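Local coordinates for protein phosphonate monoester hydrolase (Ruegeria pomeroyi, PDB 4UPK) that is a hydrolase of the sulfatase family, built on the alpha/beta fold of the alkaline phosphatase clan, at residues Trp171-Phe182 and Met206-Phe216. Residues are numbered along the deposited sequence; the frame is centred on the assembly and turned at random.
Sequences WQSHLKNRGYAF and MYRAEDSDTAF
Three hydrogen bonds join Trp171 and Tyr180 to the turn at Arg208-Asp211. Trp171 NE1 donates to Asp211 O at 2.8 Å, almost straight and in the plane of the indole. Tyr180 OH gives its proton to Asp211 OD2 at 2.7 Å, on the lone pair away from OD1. The same hydroxyl accepts from Arg208 N at 3.1 Å, so two bonds fix the end of the phenol. The other carboxylate oxygen, Asp211 OD1, accepts from a water that also has weak bonds to His174 NE2 and Arg178 NH1. Arg178 NH1 also makes a long salt bridge to Asp211 OD1.

Both segments lie within the sulfatase family region. The first turns of helix 169-177 pack on the start of helix 213-224, and the chain after the former runs beside Met206-Asp211. Gly179 closes the first helix with a Schellman motif. Ser212 caps the second: its OG accepts from Ala215 N and is also bonded to Glu319.

Aromatic packing centres on Trp171. Its CG is anti to the backbone N (chi1 -177°), which carries the indole over to Asp213. Asp213 CB makes a CH-pi contact with the six-membered ring of Trp171, 3.7 Å from its centroid and almost on the ring normal, while the Asp213 carboxylate pairs with Arg241. The far edge of the indole points into the face of Tyr207, a T-shaped pair with planes at 80°. Trp171 CA lies over the face of the Phe216 ring, another CH-pi contact. Phe216 CD1 sits over one face of the His174 imidazole, the two planes oblique at 39°.

Apolar and sulfur contacts complete the packing. Leu175 CD2 lies 3.8 Å from Tyr207 CB. Met206 CE rests 3.9 Å from Tyr180 CB, and Met206 SD makes oblique Met-aromatic contacts with Tyr180 and Phe182.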
loop_
_atom_site.group_PDB
_atom_site.type_symbol
_atom_site.label_atom_id
_atom_site.label_comp_id
_atom_site.label_asym_id
_atom_site.label_seq_id
_atom_site.Cartn_x
_atom_site.Cartn_y
_atom_site.Cartn_z
ATOM N N TRP A 171 11.875 22.040 24.959
ATOM C CA TRP A 171 12.364 22.276 26.323
ATOM C C TRP A 171 13.809 22.775 26.338
ATOM O O TRP A 171 14.106 23.706 27.082
ATOM C CB TRP A 171 12.173 21.057 27.247
ATOM C CG TRP A 171 12.603 21.306 28.671
ATOM C CD1 TRP A 171 12.219 22.347 29.473
ATOM C CD2 TRP A 171 13.569 20.555 29.427
ATOM N NE1 TRP A 171 12.837 22.258 30.692
ATOM C CE2 TRP A 171 13.686 21.178 30.688
ATOM C CE3 TRP A 171 14.339 19.400 29.165
ATOM C CZ2 TRP A 171 14.524 20.683 31.693
ATOM C CZ3 TRP A 171 15.170 18.909 30.167
ATOM C CH2 TRP A 171 15.243 19.539 31.419
ATOM N N GLN A 172 14.686 22.214 25.482
ATOM C CA GLN A 172 16.090 22.653 25.361
ATOM C C GLN A 172 16.167 24.080 24.895
ATOM O O GLN A 172 17.044 24.816 25.356
ATOM C CB GLN A 172 16.907 21.758 24.412
ATOM C CG GLN A 172 17.308 20.382 24.991
ATOM C CD GLN A 172 18.493 19.831 24.228
ATOM O OE1 GLN A 172 19.586 20.414 24.220
ATOM N NE2 GLN A 172 18.332 18.664 23.630
ATOM N N SER A 173 15.259 24.484 23.976
ATOM C CA SER A 173 15.211 25.858 23.447
ATOM C C SER A 173 14.659 26.834 24.501
ATOM O O SER A 173 15.187 27.924 24.634
ATOM C CB SER A 173 14.414 25.911 22.152
ATOM O OG SER A 173 15.003 25.057 21.189
ATOM N N HIS A 174 13.676 26.405 25.305
ATOM C CA HIS A 174 13.123 27.164 26.434
ATOM C C HIS A 174 14.281 27.511 27.404
ATOM O O HIS A 174 14.437 28.668 27.790
ATOM C CB HIS A 174 12.024 26.338 27.152
ATOM C CG HIS A 174 11.413 27.043 28.334
ATOM N ND1 HIS A 174 11.631 26.607 29.631
ATOM C CD2 HIS A 174 10.661 28.166 28.377
ATOM C CE1 HIS A 174 10.963 27.444 30.404
ATOM N NE2 HIS A 174 10.390 28.409 29.696
ATOM N N LEU A 175 15.145 26.523 27.697
ATOM C CA LEU A 175 16.321 26.668 28.562
ATOM C C LEU A 175 17.368 27.642 28.011
ATOM O O LEU A 175 17.866 28.468 28.771
ATOM C CB LEU A 175 16.954 25.298 28.914
ATOM C CG LEU A 175 16.108 24.330 29.757
ATOM C CD1 LEU A 175 16.729 22.958 29.768
ATOM C CD2 LEU A 175 15.949 24.816 31.187
ATOM N N LYS A 176 17.698 27.563 26.702
ATOM C CA LYS A 176 18.653 28.487 26.089
ATOM C C LYS A 176 18.104 29.917 26.101
ATOM O O LYS A 176 18.844 30.846 26.443
ATOM C CB LYS A 176 19.018 28.055 24.659
ATOM C CG LYS A 176 20.048 26.928 24.605
ATOM C CD LYS A 176 20.098 26.236 23.232
ATOM C CE LYS A 176 20.714 24.852 23.284
ATOM N NZ LYS A 176 22.149 24.870 23.685
ATOM N N ASN A 177 16.803 30.091 25.758
ATOM C CA ASN A 177 16.115 31.403 25.704
ATOM C C ASN A 177 15.937 32.091 27.058
ATOM O O ASN A 177 15.892 33.320 27.123
ATOM C CB ASN A 177 14.783 31.305 24.961
ATOM C CG ASN A 177 14.936 30.984 23.496
ATOM O OD1 ASN A 177 15.979 31.222 22.877
ATOM N ND2 ASN A 177 13.895 30.436 22.908
ATOM N N ARG A 178 15.868 31.303 28.128
ATOM C CA ARG A 178 15.737 31.791 29.491
ATOM C C ARG A 178 17.112 32.116 30.044
ATOM O O ARG A 178 17.225 32.680 31.135
ATOM C CB ARG A 178 14.972 30.800 30.372
ATOM C CG ARG A 178 13.490 30.729 30.007
ATOM C CD ARG A 178 12.573 31.069 31.159
ATOM N NE ARG A 178 12.172 32.473 31.126
ATOM C CZ ARG A 178 11.209 33.001 31.876
ATOM N NH1 ARG A 178 10.528 32.244 32.730
ATOM N NH2 ARG A 178 10.914 34.290 31.773
ATOM N N GLY A 179 18.138 31.797 29.261
ATOM C CA GLY A 179 19.518 32.140 29.556
ATOM C C GLY A 179 20.327 31.152 30.362
ATOM O O GLY A 179 21.312 31.546 31.003
ATOM N N TYR A 180 19.956 29.863 30.314
ATOM C CA TYR A 180 20.721 28.836 31.004
ATOM C C TYR A 180 21.969 28.484 30.187
ATOM O O TYR A 180 21.910 28.409 28.962
ATOM C CB TYR A 180 19.878 27.596 31.315
ATOM C CG TYR A 180 18.808 27.827 32.361
ATOM C CD1 TYR A 180 19.120 27.830 33.717
ATOM C CD2 TYR A 180 17.474 27.985 31.999
ATOM C CE1 TYR A 180 18.136 28.023 34.684
ATOM C CE2 TYR A 180 16.476 28.153 32.960
ATOM C CZ TYR A 180 16.814 28.178 34.300
ATOM O OH TYR A 180 15.830 28.340 35.240
ATOM N N ALA A 181 23.099 28.318 30.862
ATOM C CA ALA A 181 24.354 28.041 30.191
ATOM C C ALA A 181 24.612 26.551 30.161
ATOM O O ALA A 181 24.721 25.928 31.219
ATOM C CB ALA A 181 25.497 28.778 30.892
ATOM N N PHE A 182 24.659 25.967 28.953
ATOM C CA PHE A 182 24.948 24.543 28.734
ATOM C C PHE A 182 25.446 24.318 27.316
ATOM O O PHE A 182 24.801 24.737 26.356
ATOM C CB PHE A 182 23.771 23.605 29.113
ATOM C CG PHE A 182 22.502 23.729 28.300
ATOM C CD1 PHE A 182 21.566 24.728 28.579
ATOM C CD2 PHE A 182 22.226 22.830 27.270
ATOM C CE1 PHE A 182 20.397 24.847 27.820
ATOM C CE2 PHE A 182 21.037 22.924 26.538
ATOM C CZ PHE A 182 20.133 23.936 26.812
ATOM N N MET A 206 20.043 22.417 37.649
ATOM C CA MET A 206 20.559 23.640 36.998
ATOM C C MET A 206 19.407 24.641 36.757
ATOM O O MET A 206 19.579 25.849 36.905
ATOM C CB MET A 206 21.245 23.257 35.652
ATOM C CG MET A 206 21.503 24.434 34.672
ATOM S SD MET A 206 21.442 23.979 32.891
ATOM C CE MET A 206 19.677 23.906 32.645
ATOM N N TYR A 207 18.235 24.111 36.383
ATOM C CA TYR A 207 17.018 24.869 36.086
ATOM C C TYR A 207 16.123 25.030 37.320
ATOM O O TYR A 207 16.058 24.135 38.172
ATOM C CB TYR A 207 16.241 24.213 34.911
ATOM C CG TYR A 207 16.131 22.706 35.025
ATOM C CD1 TYR A 207 15.107 22.113 35.764
ATOM C CD2 TYR A 207 17.059 21.870 34.404
ATOM C CE1 TYR A 207 15.011 20.723 35.884
ATOM C CE2 TYR A 207 16.994 20.484 34.551
ATOM C CZ TYR A 207 15.963 19.914 35.281
ATOM O OH TYR A 207 15.893 18.547 35.399
ATOM N N ARG A 208 15.432 26.168 37.402
ATOM C CA ARG A 208 14.467 26.450 38.478
ATOM C C ARG A 208 13.234 25.575 38.219
ATOM O O ARG A 208 13.061 25.099 37.091
ATOM C CB ARG A 208 14.074 27.942 38.515
ATOM C CG ARG A 208 15.250 28.857 38.833
ATOM C CD ARG A 208 14.924 30.333 38.657
ATOM N NE ARG A 208 14.057 30.818 39.728
ATOM C CZ ARG A 208 13.083 31.709 39.571
ATOM N NH1 ARG A 208 12.844 32.242 38.377
ATOM N NH2 ARG A 208 12.331 32.066 40.605
ATOM N N ALA A 209 12.407 25.337 39.256
ATOM C CA ALA A 209 11.190 24.522 39.173
ATOM C C ALA A 209 10.241 24.968 38.054
ATOM O O ALA A 209 9.730 24.120 37.334
ATOM C CB ALA A 209 10.460 24.510 40.510
ATOM N N GLU A 210 10.046 26.292 37.874
ATOM C CA GLU A 210 9.175 26.823 36.829
ATOM C C GLU A 210 9.735 26.603 35.416
ATOM O O GLU A 210 8.997 26.787 34.443
ATOM C CB GLU A 210 8.843 28.316 37.077
ATOM C CG GLU A 210 10.060 29.200 37.269
ATOM C CD GLU A 210 10.368 29.518 38.722
ATOM O OE1 GLU A 210 10.816 28.613 39.464
ATOM O OE2 GLU A 210 10.163 30.689 39.116
ATOM N N ASP A 211 11.023 26.208 35.305
ATOM C CA ASP A 211 11.690 25.949 34.029
ATOM C C ASP A 211 12.000 24.455 33.785
ATOM O O ASP A 211 12.696 24.112 32.825
ATOM C CB ASP A 211 12.955 26.817 33.905
ATOM C CG ASP A 211 12.644 28.295 33.844
ATOM O OD1 ASP A 211 11.654 28.667 33.182
ATOM O OD2 ASP A 211 13.397 29.078 34.432
ATOM N N SER A 212 11.483 23.581 34.666
ATOM C CA SER A 212 11.713 22.136 34.618
ATOM C C SER A 212 11.008 21.458 33.449
ATOM O O SER A 212 10.093 22.026 32.865
ATOM C CB SER A 212 11.317 21.484 35.941
ATOM O OG SER A 212 9.944 21.117 35.977
ATOM N N ASP A 213 11.447 20.243 33.126
ATOM C CA ASP A 213 10.864 19.387 32.092
ATOM C C ASP A 213 9.379 19.103 32.361
ATOM O O ASP A 213 8.573 19.262 31.443
ATOM C CB ASP A 213 11.689 18.091 31.926
ATOM C CG ASP A 213 12.133 17.356 33.185
ATOM O OD1 ASP A 213 11.812 17.835 34.320
ATOM O OD2 ASP A 213 12.789 16.302 33.046
ATOM N N THR A 214 9.014 18.774 33.648
ATOM C CA THR A 214 7.639 18.551 34.127
ATOM C C THR A 214 6.768 19.791 33.942
ATOM O O THR A 214 5.674 19.672 33.392
ATOM C CB THR A 214 7.646 18.067 35.592
ATOM O OG1 THR A 214 8.427 16.869 35.687
ATOM C CG2 THR A 214 6.233 17.841 36.158
ATOM N N ALA A 215 7.242 20.970 34.435
ATOM C CA ALA A 215 6.547 22.265 34.374
ATOM C C ALA A 215 6.332 22.700 32.927
ATOM O O ALA A 215 5.230 23.104 32.559
ATOM C CB ALA A 215 7.340 23.334 35.125
ATOM N N PHE A 216 7.394 22.612 32.117
ATOM C CA PHE A 216 7.383 22.988 30.707
ATOM C C PHE A 216 6.341 22.214 29.901
ATOM O O PHE A 216 5.606 22.846 29.129
ATOM C CB PHE A 216 8.798 22.895 30.094
ATOM C CG PHE A 216 8.840 23.191 28.622
ATOM C CD1 PHE A 216 8.902 24.504 28.163
ATOM C CD2 PHE A 216 8.726 22.162 27.685
ATOM C CE1 PHE A 216 8.870 24.785 26.791
ATOM C CE2 PHE A 216 8.688 22.444 26.317
ATOM C CZ PHE A 216 8.779 23.751 25.876
HETATM O O HOH W 1 9.019 29.344 32.622
#